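Local coordinates for DNA repair protein PprA (Deinococcus deserti, PDB 6MC8) that probably binds DNA and takes part in the repair of radiation-damaged DNA and in genome segregation, crystallised here as a dimer, at residues L105-G109 against A110-Q114; G232-G235 against A236-A240. The protein carries 2 engineered substitutions. All coordinates share one frame; numbering follows the deposited sequence.

Contact 1 (L105-G109 against A110-Q114)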
loop_
_atom_site.group_PDB
_atom_site.type_symbol
_atom_site.label_atom_id
_atom_site.label_comp_id
_atom_site.label_asym_id
_atom_site.label_seq_id
_atom_site.Cartn_x
_atom_site.Cartn_y
_atom_site.Cartn_z
ATOM N N LEU A 105 3.321 30.034 -3.240
ATOM C CA LEU A 105 2.653 28.785 -3.572
ATOM C C LEU A 105 3.691 27.674 -3.592
ATOM O O LEU A 105 4.653 27.734 -4.361
ATOM C CB LEU A 105 1.943 28.894 -4.920
ATOM C CG LEU A 105 0.816 29.921 -4.984
ATOM C CD1 LEU A 105 0.298 30.044 -6.397
ATOM C CD2 LEU A 105 -0.304 29.546 -4.034
ATOM N N LEU A 106 3.499 26.668 -2.750
ATOM C CA LEU A 106 4.510 25.649 -2.529
ATOM C C LEU A 106 4.091 24.316 -3.133
ATOM O O LEU A 106 2.912 23.958 -3.143
ATOM C CB LEU A 106 4.803 25.468 -1.037
ATOM C CG LEU A 106 5.739 26.435 -0.304
ATOM C CD1 LEU A 106 5.108 27.786 -0.050
ATOM C CD2 LEU A 106 6.183 25.819 1.001
ATOM N N VAL A 107 5.081 23.597 -3.654
ATOM C CA VAL A 107 4.919 22.239 -4.154
ATOM C C VAL A 107 5.984 21.382 -3.493
ATOM O O VAL A 107 7.181 21.625 -3.687
ATOM C CB VAL A 107 5.036 22.151 -5.684
ATOM C CG1 VAL A 107 5.040 20.705 -6.121
ATOM C CG2 VAL A 107 3.897 22.886 -6.347
ATOM N N ASP A 108 5.541 20.383 -2.718
ATOM C CA ASP A 108 6.396 19.454 -1.967
ATOM C C ASP A 108 7.351 20.188 -1.029
ATOM O O ASP A 108 8.502 19.792 -0.845
ATOM C CB ASP A 108 7.164 18.512 -2.899
ATOM C CG ASP A 108 6.271 17.488 -3.567
ATOM O OD1 ASP A 108 5.228 17.134 -2.988
ATOM O OD2 ASP A 108 6.622 17.021 -4.664
ATOM N N GLY A 109 6.868 21.273 -0.432
ATOM C CA GLY A 109 7.630 22.025 0.539
ATOM C C GLY A 109 8.496 23.135 -0.014
ATOM O O GLY A 109 9.098 23.874 0.773
ATOM N N ALA A 110 8.582 23.284 -1.330
ATOM C CA ALA A 110 9.424 24.299 -1.925
ATOM C C ALA A 110 8.574 25.330 -2.651
ATOM O O ALA A 110 7.615 24.958 -3.339
ATOM C CB ALA A 110 10.428 23.675 -2.901
ATOM N N PRO A 111 8.876 26.618 -2.515
ATOM C CA PRO A 111 8.162 27.636 -3.294
ATOM C C PRO A 111 8.447 27.503 -4.781
ATOM O O PRO A 111 9.593 27.342 -5.201
ATOM C CB PRO A 111 8.704 28.952 -2.731
ATOM C CG PRO A 111 9.168 28.610 -1.371
ATOM C CD PRO A 111 9.709 27.224 -1.466
ATOM N N ARG A 112 7.379 27.552 -5.575
ATOM C CA ARG A 112 7.478 27.458 -7.020
ATOM C C ARG A 112 6.878 28.651 -7.742
ATOM O O ARG A 112 7.265 28.916 -8.883
ATOM C CB ARG A 112 6.790 26.183 -7.525
ATOM C CG ARG A 112 7.329 24.901 -6.933
ATOM C CD ARG A 112 8.778 24.684 -7.297
ATOM N NE ARG A 112 8.994 24.690 -8.738
ATOM C CZ ARG A 112 8.842 23.633 -9.524
ATOM N NH1 ARG A 112 8.461 22.471 -9.016
ATOM N NH2 ARG A 112 9.068 23.742 -10.823
ATOM N N ALA A 113 5.952 29.368 -7.114
ATOM C CA ALA A 113 5.351 30.559 -7.689
ATOM C C ALA A 113 4.820 31.412 -6.552
ATOM O O ALA A 113 4.681 30.953 -5.419
ATOM C CB ALA A 113 4.232 30.218 -8.674
ATOM N N GLN A 114 4.535 32.667 -6.874
ATOM C CA GLN A 114 3.947 33.609 -5.939
ATOM C C GLN A 114 2.739 34.261 -6.596
ATOM O O GLN A 114 2.610 34.268 -7.819
ATOM C CB GLN A 114 4.968 34.662 -5.504
ATOM C CG GLN A 114 6.096 34.107 -4.661
ATOM C CD GLN A 114 7.164 35.133 -4.371
ATOM O OE1 GLN A 114 7.125 36.248 -4.887
ATOM N NE2 GLN A 114 8.129 34.763 -3.544
HETATM O O HOH W 1 8.958 20.823 -6.131
#
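A beta hairpin closed by a two-residue type I' turn pairs Val107 with Ala110 as an antiparallel hydrogen-bonded pair. Val107 N donates to Ala110 O at 2.9 Å, whereas the return bond, from Ala110 N to Val107 O (3.2 Å), arrives high above the carbonyl plane, 64° out of it. Asp108 and Gly109 take the two corners of the turn with positive phi, as type I' requires. Val107 O also accepts a hydrogen bond from a water, which has a weak link to Arg112 NH1.

One step back, at the non-hydrogen-bonded pair, Leu106 sets its branch point against the proline, CG lying 4.2 Å from Pro111 CG. Beyond it the strand carries a classic beta bulge: Arg112 and Ala113 both face Leu105. Leu105 O takes a nearly straight bond from Arg112 N (3.0 Å) and a weak one from Ala113 N (3.5 Å), while Leu105 N gives a short bond to Ala113 O (2.7 Å). The bulge leaves Arg112 beside Val107, its CG 3.8 Å from Val107 CB; bends at chi2 (-63°) and chi3 (-56°) curl the chain round, leaving NH1 near the water on Val107 O. Leu105 lies against Ile122 and Tyr126 of helix 119-127, and at the turn, Asp108 OD1 accepts a hydrogen bond from Gln88 N, just before strand 89-95.

Contact 2 (G232-G235 against A236-A240)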
loop_
_atom_site.group_PDB
_atom_site.type_symbol
_atom_site.label_atom_id
_atom_site.label_comp_id
_atom_site.label_asym_id
_atom_site.label_seq_id
_atom_site.Cartn_x
_atom_site.Cartn_y
_atom_site.Cartn_z
ATOM N N GLY A 232 -12.442 33.431 -34.131
ATOM C CA GLY A 232 -12.926 32.714 -32.973
ATOM C C GLY A 232 -14.061 33.447 -32.280
ATOM O O GLY A 232 -14.364 34.602 -32.562
ATOM N N MET A 233 -14.771 32.720 -31.424
ATOM C CA MET A 233 -15.934 33.279 -30.694
ATOM C C MET A 233 -15.555 34.322 -29.650
ATOM O O MET A 233 -16.335 35.214 -29.460
ATOM C CB MET A 233 -16.764 32.189 -30.042
ATOM C CG MET A 233 -17.193 31.188 -31.015
ATOM S SD MET A 233 -18.736 30.544 -30.490
ATOM C CE MET A 233 -19.790 31.901 -30.973
ATOM N N LEU A 234 -14.470 34.100 -28.926
ATOM C CA LEU A 234 -14.052 35.067 -27.919
ATOM C C LEU A 234 -13.585 36.360 -28.569
ATOM O O LEU A 234 -13.969 37.452 -28.143
ATOM C CB LEU A 234 -12.947 34.473 -27.047
ATOM C CG LEU A 234 -12.405 35.354 -25.923
ATOM C CD1 LEU A 234 -13.488 35.663 -24.923
ATOM C CD2 LEU A 234 -11.230 34.688 -25.243
ATOM N N GLY A 235 -12.774 36.251 -29.623
ATOM C CA GLY A 235 -12.256 37.441 -30.275
ATOM C C GLY A 235 -13.316 38.205 -31.044
ATOM O O GLY A 235 -13.185 39.409 -31.269
ATOM N N ALA A 236 -14.375 37.515 -31.464
ATOM C CA ALA A 236 -15.500 38.208 -32.075
ATOM C C ALA A 236 -16.306 38.955 -31.025
ATOM O O ALA A 236 -16.775 40.072 -31.266
ATOM C CB ALA A 236 -16.382 37.217 -32.830
ATOM N N LEU A 237 -16.467 38.353 -29.847
ATOM C CA LEU A 237 -17.214 39.002 -28.777
ATOM C C LEU A 237 -16.400 40.123 -28.142
ATOM O O LEU A 237 -16.958 41.129 -27.692
ATOM C CB LEU A 237 -17.635 37.966 -27.738
ATOM C CG LEU A 237 -18.536 38.431 -26.601
ATOM C CD1 LEU A 237 -19.821 38.993 -27.160
ATOM C CD2 LEU A 237 -18.831 37.276 -25.678
ATOM N N LEU A 238 -15.073 39.981 -28.121
ATOM C CA LEU A 238 -14.217 41.074 -27.679
ATOM C C LEU A 238 -14.149 42.206 -28.696
ATOM O O LEU A 238 -13.684 43.296 -28.356
ATOM C CB LEU A 238 -12.805 40.568 -27.385
ATOM C CG LEU A 238 -12.606 39.676 -26.162
ATOM C CD1 LEU A 238 -11.196 39.137 -26.134
ATOM C CD2 LEU A 238 -12.919 40.423 -24.888
ATOM N N GLY A 239 -14.588 41.969 -29.932
ATOM C CA GLY A 239 -14.658 43.042 -30.903
ATOM C C GLY A 239 -15.817 43.985 -30.665
ATOM O O GLY A 239 -15.796 45.125 -31.130
ATOM N N ALA A 240 -16.836 43.530 -29.947
ATOM C CA ALA A 240 -17.971 44.364 -29.590
ATOM C C ALA A 240 -17.782 45.081 -28.263
ATOM O O ALA A 240 -18.691 45.790 -27.824
ATOM C CB ALA A 240 -19.250 43.527 -29.545
#
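Leu234 and Leu238, one helical turn apart near the C-terminal end of helix 218-237, meet through both backbone and side chains. The backbone contact is a run of i to i+4 bonds. Leu238 N reaches Leu234 O at 2.8 Å, and the donor lies only 16° from the carbonyl plane. The two preceding bonds are longer: Ala236 N to Gly232 O is 3.1 Å, and Leu237 N to Met233 O is 3.2 Å, with its donor above the carbonyl plane. Gly239 N has weak bonds to Gly235 O and to Ala236 O. The helix is kinked at Met233 and Leu234, whose amides have no bond to the turn before; Gly232, with a positive phi, lies at that break.

The apolar contact is modest. Leu238 CD1 rests 4.0 Å from Leu234 CG, the two side chains slanting across one another. Their first torsions differ: Leu234 extends CG opposite its backbone N (chi1 -179°), while Leu238 swings CG to the N side (chi1 -70°), which lays it over the preceding turn, 3.3 Å from Leu234 O. Ala236 CB likewise sits close to a carbonyl, 3.3 Å from Gly232 O, and Leu237 CB lies beside Met233 O.

Around this turn, Met233, Leu234 and Leu237 pack on two neighbouring helices. Met233 packs on Ala208, Trp209 and Ile212 of helix 200-213, and Leu234 touches Leu204 of the same helix. Leu234 and Leu237 also both reach Leu303 near the end of helix 274-304, so Leu234 bridges the two helices.

Overall arrangement
Contacts 1 and 2 are separate local features of one chain, one a hairpin turn and the other a turn late in helix 218-237. Their centres lie 36 Å apart, and their nearest atoms are about 22 Å apart, so they do not touch. Along the sequence they come in series, the hairpin of 105-114 closing well before 232-240 begins. Contact 1 belongs to the three-stranded antiparallel sheet 89-95, 100-107 and 110-114, backed by helix 119-127; contact 2 belongs to the helical part formed with helices 200-213 and 274-304. Both lie away from the centre of the chain, at 18 and 25 Å, and the second chain of the dimer touches neither.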